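PDB 3BT3: glyoxalase-related enzyme, AraC type from Clostridium phytofermentans, which is of unknown function but belongs to the glyoxalase-like VOC superfamily and may form the ligand-sensing part of an AraC-type transcription regulator. Local coordinates for residues L43-D48 / G61-Y66; D33-W38 / T133-I138; N23-F28 / R79-F84. All blocks are in the same frame, centred on the assembly; numbering follows the deposited sequence.

Contact 1. Residues L43-D48 / G61-Y66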
loop_
_atom_site.group_PDB
_atom_site.type_symbol
_atom_site.label_atom_id
_atom_site.label_comp_id
_atom_site.label_asym_id
_atom_site.label_seq_id
_atom_site.Cartn_x
_atom_site.Cartn_y
_atom_site.Cartn_z
ATOM N N LEU A 43 -18.098 -0.141 1.525
ATOM C CA LEU A 43 -17.390 1.049 1.084
ATOM C C LEU A 43 -17.803 1.528 -0.300
ATOM O O LEU A 43 -17.404 2.611 -0.727
ATOM C CB LEU A 43 -15.881 0.807 1.105
ATOM C CG LEU A 43 -15.228 0.614 2.474
ATOM C CD1 LEU A 43 -13.710 0.625 2.301
ATOM C CD2 LEU A 43 -15.667 1.726 3.434
ATOM N N GLY A 44 -18.593 0.724 -1.005
ATOM C CA GLY A 44 -19.024 1.115 -2.336
ATOM C C GLY A 44 -17.933 1.009 -3.391
ATOM O O GLY A 44 -17.970 1.707 -4.402
ATOM N N TRP A 45 -16.956 0.141 -3.156
ATOM C CA TRP A 45 -15.866 -0.066 -4.103
ATOM C C TRP A 45 -16.217 -1.172 -5.108
ATOM O O TRP A 45 -17.293 -1.757 -5.055
ATOM C CB TRP A 45 -14.592 -0.461 -3.355
ATOM C CG TRP A 45 -13.947 0.646 -2.598
ATOM C CD1 TRP A 45 -14.570 1.701 -1.986
ATOM C CD2 TRP A 45 -12.551 0.779 -2.303
ATOM N NE1 TRP A 45 -13.645 2.476 -1.329
ATOM C CE2 TRP A 45 -12.400 1.931 -1.505
ATOM C CE3 TRP A 45 -11.412 0.031 -2.635
ATOM C CZ2 TRP A 45 -11.157 2.354 -1.031
ATOM C CZ3 TRP A 45 -10.177 0.451 -2.165
ATOM C CH2 TRP A 45 -10.060 1.604 -1.370
ATOM N N SER A 46 -15.298 -1.452 -6.021
ATOM C CA SER A 46 -15.502 -2.495 -7.014
ATOM C C SER A 46 -14.379 -3.503 -6.893
ATOM O O SER A 46 -13.306 -3.184 -6.389
ATOM C CB SER A 46 -15.520 -1.900 -8.422
ATOM O OG SER A 46 -16.705 -1.155 -8.629
ATOM N N GLY A 47 -14.618 -4.723 -7.346
ATOM C CA GLY A 47 -13.579 -5.721 -7.240
ATOM C C GLY A 47 -13.693 -6.832 -8.250
ATOM O O GLY A 47 -14.705 -6.974 -8.931
ATOM N N ASP A 48 -12.638 -7.625 -8.349
ATOM C CA ASP A 48 -12.627 -8.735 -9.277
ATOM C C ASP A 48 -11.564 -9.730 -8.869
ATOM O O ASP A 48 -10.445 -9.360 -8.521
ATOM C CB ASP A 48 -12.377 -8.233 -10.703
ATOM C CG ASP A 48 -12.414 -9.351 -11.730
ATOM O OD1 ASP A 48 -11.361 -9.983 -11.963
ATOM O OD2 ASP A 48 -13.500 -9.608 -12.295
ATOM N N GLY A 61 -6.485 -11.121 -6.631
ATOM C CA GLY A 61 -7.549 -10.254 -7.085
ATOM C C GLY A 61 -7.276 -8.840 -6.626
ATOM O O GLY A 61 -6.169 -8.531 -6.177
ATOM N N CYS A 62 -8.267 -7.965 -6.742
ATOM C CA CYS A 62 -8.060 -6.614 -6.285
ATOM C C CYS A 62 -9.352 -5.857 -6.146
ATOM O O CYS A 62 -10.390 -6.282 -6.651
ATOM C CB CYS A 62 -7.117 -5.872 -7.231
ATOM S SG CYS A 62 -7.748 -5.710 -8.885
ATOM N N VAL A 63 -9.278 -4.747 -5.423
ATOM C CA VAL A 63 -10.415 -3.875 -5.212
ATOM C C VAL A 63 -9.947 -2.444 -5.451
ATOM O O VAL A 63 -8.801 -2.101 -5.179
ATOM C CB VAL A 63 -10.997 -4.016 -3.775
ATOM C CG1 VAL A 63 -11.623 -5.380 -3.624
ATOM C CG2 VAL A 63 -9.903 -3.817 -2.725
ATOM N N PHE A 64 -10.834 -1.615 -5.978
ATOM C CA PHE A 64 -10.506 -0.234 -6.264
ATOM C C PHE A 64 -11.736 0.624 -6.051
ATOM O O PHE A 64 -12.872 0.133 -6.152
ATOM C CB PHE A 64 -9.990 -0.098 -7.701
ATOM C CG PHE A 64 -10.418 -1.217 -8.611
ATOM C CD1 PHE A 64 -11.735 -1.317 -9.047
ATOM C CD2 PHE A 64 -9.504 -2.189 -9.014
ATOM C CE1 PHE A 64 -12.144 -2.371 -9.872
ATOM C CE2 PHE A 64 -9.899 -3.244 -9.836
ATOM C CZ PHE A 64 -11.224 -3.337 -10.266
ATOM N N ASP A 65 -11.506 1.902 -5.748
ATOM C CA ASP A 65 -12.593 2.831 -5.487
ATOM C C ASP A 65 -13.388 3.250 -6.721
ATOM O O ASP A 65 -14.568 3.555 -6.611
ATOM C CB ASP A 65 -12.070 4.064 -4.740
ATOM C CG ASP A 65 -10.902 4.730 -5.447
ATOM O OD1 ASP A 65 -9.805 4.124 -5.528
ATOM O OD2 ASP A 65 -11.084 5.869 -5.923
ATOM N N TYR A 66 -12.758 3.251 -7.890
ATOM C CA TYR A 66 -13.451 3.625 -9.126
ATOM C C TYR A 66 -14.176 2.443 -9.777
ATOM O O TYR A 66 -14.087 1.317 -9.293
ATOM C CB TYR A 66 -12.462 4.256 -10.123
ATOM C CG TYR A 66 -11.057 3.692 -10.077
ATOM C CD1 TYR A 66 -10.654 2.676 -10.947
ATOM C CD2 TYR A 66 -10.128 4.173 -9.149
ATOM C CE1 TYR A 66 -9.349 2.149 -10.891
ATOM C CE2 TYR A 66 -8.832 3.655 -9.083
ATOM C CZ TYR A 66 -8.447 2.646 -9.951
ATOM O OH TYR A 66 -7.170 2.132 -9.857
HETATM O O HOH W 1 -16.741 1.516 -7.217
#
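W45 lays its indole against the backbone of D65: D65 CA sits over the face of the five-membered ring, 3.9 Å from its centroid and 14° off the normal, a CH-pi contact. L43 CD1 lies over the opposite face, and W45 NE1 donates a hydrogen bond to Y18 OH of the second subunit. With CG anti to the W45 carbonyl carbon (chi1 -73°), the ring runs back to V63, bringing W45 CE3 within 4.1 Å of V63 CG2. The backbones pack just as closely. S46 N reaches F64 O at 2.9 Å in an almost straight bond (175°), and F64 N returns to S46 O. D48 and C62 exchange a second reciprocal pair. Between them, G47 CA and V63 CA approach to 4.2 Å, where the glycine sets no side chain against V63 CG1. On the face of S46, F64, C62 and D48, S46 CB rests on F64 CE1 at 3.7 Å. The ends are looser: a water bridges S46 OG, G44 O and D65 O at one, and at the other the exposed D48 side chain stays 4.9 Å from G61-Y66. Strands 46-52 and 58-64 form the antiparallel hairpin of a VOC-type beta-alpha-beta-beta-beta module.

Contact 2. Residues D33-W38 / T133-I138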
loop_
_atom_site.group_PDB
_atom_site.type_symbol
_atom_site.label_atom_id
_atom_site.label_comp_id
_atom_site.label_asym_id
_atom_site.label_seq_id
_atom_site.Cartn_x
_atom_site.Cartn_y
_atom_site.Cartn_z
ATOM N N ASP A 33 -13.581 -13.764 -1.866
ATOM C CA ASP A 33 -14.941 -13.405 -2.234
ATOM C C ASP A 33 -15.642 -12.598 -1.148
ATOM O O ASP A 33 -16.248 -11.561 -1.435
ATOM C CB ASP A 33 -15.744 -14.661 -2.540
ATOM C CG ASP A 33 -15.471 -15.195 -3.927
ATOM O OD1 ASP A 33 -15.945 -14.570 -4.901
ATOM O OD2 ASP A 33 -14.777 -16.228 -4.044
ATOM N N LYS A 34 -15.555 -13.062 0.099
ATOM C CA LYS A 34 -16.199 -12.352 1.202
ATOM C C LYS A 34 -15.587 -10.957 1.380
ATOM O O LYS A 34 -16.303 -9.994 1.666
ATOM C CB LYS A 34 -16.083 -13.157 2.510
ATOM C CG LYS A 34 -16.686 -12.444 3.727
ATOM C CD LYS A 34 -16.783 -13.348 4.955
ATOM C CE LYS A 34 -15.436 -13.541 5.637
ATOM N NZ LYS A 34 -14.934 -12.286 6.278
ATOM N N THR A 35 -14.268 -10.858 1.207
ATOM C CA THR A 35 -13.557 -9.587 1.336
ATOM C C THR A 35 -14.003 -8.618 0.252
ATOM O O THR A 35 -14.264 -7.449 0.517
ATOM C CB THR A 35 -12.046 -9.796 1.224
ATOM O OG1 THR A 35 -11.603 -10.574 2.339
ATOM C CG2 THR A 35 -11.306 -8.458 1.205
ATOM N N VAL A 36 -14.107 -9.125 -0.968
ATOM C CA VAL A 36 -14.539 -8.316 -2.099
ATOM C C VAL A 36 -15.990 -7.847 -1.937
ATOM O O VAL A 36 -16.325 -6.723 -2.314
ATOM C CB VAL A 36 -14.398 -9.117 -3.414
ATOM C CG1 VAL A 36 -15.203 -8.474 -4.518
ATOM C CG2 VAL A 36 -12.944 -9.193 -3.812
ATOM N N LYS A 37 -16.846 -8.704 -1.387
ATOM C CA LYS A 37 -18.249 -8.349 -1.199
ATOM C C LYS A 37 -18.350 -7.247 -0.160
ATOM O O LYS A 37 -19.199 -6.360 -0.253
ATOM C CB LYS A 37 -19.062 -9.567 -0.756
ATOM C CG LYS A 37 -19.523 -10.433 -1.911
ATOM C CD LYS A 37 -20.135 -11.747 -1.433
ATOM C CE LYS A 37 -20.828 -12.510 -2.574
ATOM N NZ LYS A 37 -19.915 -12.841 -3.717
ATOM N N TRP A 38 -17.456 -7.295 0.818
ATOM C CA TRP A 38 -17.449 -6.298 1.867
ATOM C C TRP A 38 -17.051 -4.944 1.272
ATOM O O TRP A 38 -17.738 -3.935 1.485
ATOM C CB TRP A 38 -16.476 -6.703 2.971
ATOM C CG TRP A 38 -16.476 -5.756 4.110
ATOM C CD1 TRP A 38 -17.346 -5.736 5.164
ATOM C CD2 TRP A 38 -15.603 -4.642 4.286
ATOM N NE1 TRP A 38 -17.070 -4.673 5.987
ATOM C CE2 TRP A 38 -16.004 -3.981 5.471
ATOM C CE3 TRP A 38 -14.519 -4.135 3.561
ATOM C CZ2 TRP A 38 -15.360 -2.828 5.942
ATOM C CZ3 TRP A 38 -13.877 -2.989 4.031
ATOM C CH2 TRP A 38 -14.303 -2.351 5.212
ATOM N N THR A 133 -12.278 -3.918 8.815
ATOM C CA THR A 133 -12.843 -4.685 7.708
ATOM C C THR A 133 -13.414 -6.003 8.183
ATOM O O THR A 133 -13.266 -6.364 9.350
ATOM C CB THR A 133 -11.794 -5.004 6.620
ATOM O OG1 THR A 133 -10.832 -5.948 7.125
ATOM C CG2 THR A 133 -11.094 -3.746 6.191
ATOM N N THR A 134 -14.052 -6.722 7.264
ATOM C CA THR A 134 -14.649 -8.020 7.572
ATOM C C THR A 134 -13.555 -9.011 7.934
ATOM O O THR A 134 -13.829 -10.058 8.505
ATOM C CB THR A 134 -15.446 -8.598 6.363
ATOM O OG1 THR A 134 -16.145 -9.781 6.767
ATOM C CG2 THR A 134 -14.507 -8.972 5.225
ATOM N N ASP A 135 -12.315 -8.673 7.597
ATOM C CA ASP A 135 -11.188 -9.550 7.877
ATOM C C ASP A 135 -10.451 -9.172 9.151
ATOM O O ASP A 135 -9.545 -9.879 9.575
ATOM C CB ASP A 135 -10.217 -9.527 6.696
ATOM C CG ASP A 135 -10.854 -10.028 5.417
ATOM O OD1 ASP A 135 -10.907 -9.275 4.421
ATOM O OD2 ASP A 135 -11.314 -11.187 5.416
ATOM N N GLY A 136 -10.830 -8.047 9.750
ATOM C CA GLY A 136 -10.179 -7.614 10.971
ATOM C C GLY A 136 -9.144 -6.502 10.852
ATOM O O GLY A 136 -8.792 -5.907 11.865
ATOM N N CYS A 137 -8.656 -6.210 9.648
ATOM C CA CYS A 137 -7.661 -5.152 9.479
ATOM C C CYS A 137 -8.295 -3.801 9.698
ATOM O O CYS A 137 -9.519 -3.645 9.608
ATOM C CB CYS A 137 -7.066 -5.112 8.069
ATOM S SG CYS A 137 -7.077 -6.622 7.162
ATOM N N ILE A 138 -7.432 -2.822 9.938
ATOM C CA ILE A 138 -7.844 -1.451 10.155
ATOM C C ILE A 138 -7.531 -0.594 8.937
ATOM O O ILE A 138 -6.430 -0.661 8.383
ATOM C CB ILE A 138 -7.104 -0.819 11.366
ATOM C CG1 ILE A 138 -7.367 -1.629 12.640
ATOM C CG2 ILE A 138 -7.522 0.628 11.524
ATOM C CD1 ILE A 138 -8.834 -1.847 12.953
#
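T35 OG1 and D135 OD1 make the short polar link of this contact, a 2.6 Å hydrogen bond in which the threonine is the donor and the carboxylate uses its syn lone pair. The two side chains cross at about a right angle. D135 OD1 also takes a bond from Y27 OH, and T35 OG1 is tied to T29 OG1, so the link lies within a small polar network. K34 adds the charged part on the exposed flank: bends at chi3 (77°) and chi4 (68°) fold its chain back so that K34 NZ donates to T134 OG1 at 2.8 Å, while its salt bridge to D135 OD2 is long at 3.9 Å. T134 and D135 belong to the turn between strands 126-132 and 138-144, a type I turn from T133 to G136, with an ST turn at its start, where T133 OG1 accepts from D135 N at 3.1 Å; the hydroxyl has a further bond with Y27 OH. Helix 32-41 thereby meets the sheet that does not contain strand 26-29, its predecessor in the chain. Apolar packing is carried by W38, extended towards the turn (chi1 -177°). T133 CA lies over its six-membered ring, 3.8 Å from the centroid, in a CH-pi contact, with T134 N over the same face. T133 CG2 touches W38 CZ3 at 3.6 Å, T134 CB touches W38 CD1 at 3.6 Å, and W113 meets the indole edge-to-face.

Contact 3. Residues N23-F28 / R79-F84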
loop_
_atom_site.group_PDB
_atom_site.type_symbol
_atom_site.label_atom_id
_atom_site.label_comp_id
_atom_site.label_asym_id
_atom_site.label_seq_id
_atom_site.Cartn_x
_atom_site.Cartn_y
_atom_site.Cartn_z
ATOM N N ASN A 23 2.243 1.137 -7.552
ATOM C CA ASN A 23 2.546 0.654 -6.220
ATOM C C ASN A 23 1.327 0.656 -5.326
ATOM O O ASN A 23 1.259 1.423 -4.379
ATOM C CB ASN A 23 3.651 1.499 -5.579
ATOM C CG ASN A 23 4.067 0.968 -4.226
ATOM O OD1 ASN A 23 4.160 -0.241 -4.029
ATOM N ND2 ASN A 23 4.334 1.864 -3.287
ATOM N N GLY A 24 0.364 -0.206 -5.630
ATOM C CA GLY A 24 -0.834 -0.288 -4.819
ATOM C C GLY A 24 -0.574 -1.121 -3.578
ATOM O O GLY A 24 0.187 -2.081 -3.632
ATOM N N PRO A 25 -1.182 -0.774 -2.437
ATOM C CA PRO A 25 -0.994 -1.517 -1.187
ATOM C C PRO A 25 -1.445 -2.974 -1.266
ATOM O O PRO A 25 -2.299 -3.324 -2.086
ATOM C CB PRO A 25 -1.811 -0.713 -0.176
ATOM C CG PRO A 25 -2.836 -0.017 -1.013
ATOM C CD PRO A 25 -2.051 0.396 -2.227
ATOM N N VAL A 26 -0.853 -3.820 -0.423
ATOM C CA VAL A 26 -1.204 -5.236 -0.384
ATOM C C VAL A 26 -2.184 -5.532 0.746
ATOM O O VAL A 26 -2.185 -4.854 1.772
ATOM C CB VAL A 26 0.029 -6.123 -0.191
ATOM C CG1 VAL A 26 0.924 -6.015 -1.414
ATOM C CG2 VAL A 26 0.767 -5.726 1.093
ATOM N N TYR A 27 -3.007 -6.554 0.558
ATOM C CA TYR A 27 -4.012 -6.927 1.551
ATOM C C TYR A 27 -4.178 -8.455 1.545
ATOM O O TYR A 27 -4.384 -9.055 0.494
ATOM C CB TYR A 27 -5.321 -6.234 1.176
ATOM C CG TYR A 27 -6.456 -6.394 2.147
ATOM C CD1 TYR A 27 -6.934 -5.301 2.875
ATOM C CD2 TYR A 27 -7.087 -7.628 2.311
ATOM C CE1 TYR A 27 -8.018 -5.436 3.739
ATOM C CE2 TYR A 27 -8.164 -7.773 3.167
ATOM C CZ TYR A 27 -8.627 -6.677 3.877
ATOM O OH TYR A 27 -9.706 -6.822 4.709
ATOM N N PHE A 28 -4.087 -9.092 2.702
ATOM C CA PHE A 28 -4.215 -10.545 2.733
ATOM C C PHE A 28 -5.553 -11.041 3.260
ATOM O O PHE A 28 -6.105 -10.479 4.193
ATOM C CB PHE A 28 -3.052 -11.138 3.537
ATOM C CG PHE A 28 -1.717 -10.871 2.916
ATOM C CD1 PHE A 28 -1.233 -11.684 1.897
ATOM C CD2 PHE A 28 -0.992 -9.738 3.268
ATOM C CE1 PHE A 28 -0.046 -11.363 1.229
ATOM C CE2 PHE A 28 0.184 -9.410 2.611
ATOM C CZ PHE A 28 0.659 -10.224 1.587
ATOM N N ARG A 79 -4.586 2.308 -7.898
ATOM C CA ARG A 79 -4.477 2.804 -6.534
ATOM C C ARG A 79 -5.400 2.082 -5.552
ATOM O O ARG A 79 -5.801 2.652 -4.542
ATOM C CB ARG A 79 -4.764 4.306 -6.486
ATOM C CG ARG A 79 -6.199 4.677 -6.791
ATOM C CD ARG A 79 -6.527 5.998 -6.130
ATOM N NE ARG A 79 -5.575 7.031 -6.519
ATOM C CZ ARG A 79 -5.794 7.928 -7.475
ATOM N NH1 ARG A 79 -6.943 7.929 -8.143
ATOM N NH2 ARG A 79 -4.855 8.818 -7.773
ATOM N N GLY A 80 -5.748 0.836 -5.851
ATOM C CA GLY A 80 -6.599 0.086 -4.945
ATOM C C GLY A 80 -5.751 -0.854 -4.106
ATOM O O GLY A 80 -4.586 -0.564 -3.832
ATOM N N PHE A 81 -6.332 -1.970 -3.682
ATOM C CA PHE A 81 -5.594 -2.962 -2.902
ATOM C C PHE A 81 -5.423 -4.232 -3.724
ATOM O O PHE A 81 -6.340 -4.646 -4.434
ATOM C CB PHE A 81 -6.350 -3.329 -1.622
ATOM C CG PHE A 81 -6.312 -2.271 -0.559
ATOM C CD1 PHE A 81 -5.237 -2.188 0.322
ATOM C CD2 PHE A 81 -7.354 -1.355 -0.435
ATOM C CE1 PHE A 81 -5.200 -1.207 1.315
ATOM C CE2 PHE A 81 -7.328 -0.368 0.550
ATOM C CZ PHE A 81 -6.248 -0.296 1.429
ATOM N N HIS A 82 -4.242 -4.833 -3.653
ATOM C CA HIS A 82 -4.000 -6.098 -4.332
ATOM C C HIS A 82 -4.427 -7.096 -3.266
ATOM O O HIS A 82 -4.081 -6.922 -2.104
ATOM C CB HIS A 82 -2.516 -6.312 -4.627
ATOM C CG HIS A 82 -1.987 -5.471 -5.744
ATOM N ND1 HIS A 82 -1.166 -4.383 -5.535
ATOM C CD2 HIS A 82 -2.153 -5.569 -7.085
ATOM C CE1 HIS A 82 -0.849 -3.846 -6.701
ATOM N NE2 HIS A 82 -1.434 -4.547 -7.656
ATOM N N LEU A 83 -5.189 -8.115 -3.644
ATOM C CA LEU A 83 -5.638 -9.122 -2.682
ATOM C C LEU A 83 -4.938 -10.458 -2.931
ATOM O O LEU A 83 -4.965 -10.981 -4.050
ATOM C CB LEU A 83 -7.153 -9.315 -2.787
ATOM C CG LEU A 83 -8.016 -8.043 -2.706
ATOM C CD1 LEU A 83 -9.436 -8.348 -3.175
ATOM C CD2 LEU A 83 -8.031 -7.513 -1.287
ATOM N N PHE A 84 -4.317 -10.993 -1.880
ATOM C CA PHE A 84 -3.602 -12.268 -1.914
ATOM C C PHE A 84 -4.167 -13.194 -0.831
ATOM O O PHE A 84 -4.648 -12.727 0.203
ATOM C CB PHE A 84 -2.110 -12.053 -1.621
ATOM C CG PHE A 84 -1.412 -11.178 -2.611
ATOM C CD1 PHE A 84 -1.023 -11.679 -3.853
ATOM C CD2 PHE A 84 -1.156 -9.845 -2.316
ATOM C CE1 PHE A 84 -0.385 -10.859 -4.791
ATOM C CE2 PHE A 84 -0.520 -9.021 -3.245
ATOM C CZ PHE A 84 -0.136 -9.530 -4.487
#
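Strands 26-29 and 81-85 form the parallel pair of a mixed four-stranded sheet, the first and fourth strands in chain order lying side by side. H82 straddles the start of the pair: its backbone N donates to P25 O at 2.9 Å, its O receives a weak bond from Y27 N, and its imidazole turns back so that H82 ND1 donates to G24 O at 3.3 Å. That oxygen is in the imidazole plane, yet the donor stands 61° out of the carbonyl plane, away from either lone pair. F84 N closes the pattern on Y27 O at 3.1 Å. On the face shared by V26, F28, H82 and F84, the F28 side chain crosses obliquely, bringing F28 CE1 to 3.6 Å from F84 CB, while V26 CG1 meets the edge of the F84 ring at CE2, 3.8 Å away. On the other face, CG anti to the backbone N (chi1 -175°) sets the Y27 ring alongside L83, both side chains pointing the same way, Y27 CD2 3.7 Å from L83 CD2; its edge turns to the face of F81 with planes at 72°. The P25 ring crosses F81, P25 CG to F81 CD1 3.5 Å. F95 of the second subunit meets H82 and F84 edge-to-face, while helix 32-41 covers Y27 and L83 through T35 and V36, and strand 58-64 flanks 81-85 on the side away from 26-29.

Contacts 1 and 3 are two strand pairings of one sheet, their centres about 10 Å apart, joined where V63 O and F81 N lie 2.9 Å apart, probably hydrogen-bonded. Contact 2 stands on helix 32-41, which follows strand 26-29 of contact 3 and precedes strand 46-52 of contact 1. V36 of that helix packs on both: its CG2 is 4.0 Å from V63 CG1 and 3.7 Å from L83 CD1. Contacts 2 and 3, centres about 13 Å apart, also share a polar junction, with Y27 OH 2.7 Å from D135 OD1 and 2.8 Å from T133 OG1. Contacts 1 and 3 touch the second subunit; contact 2 does not.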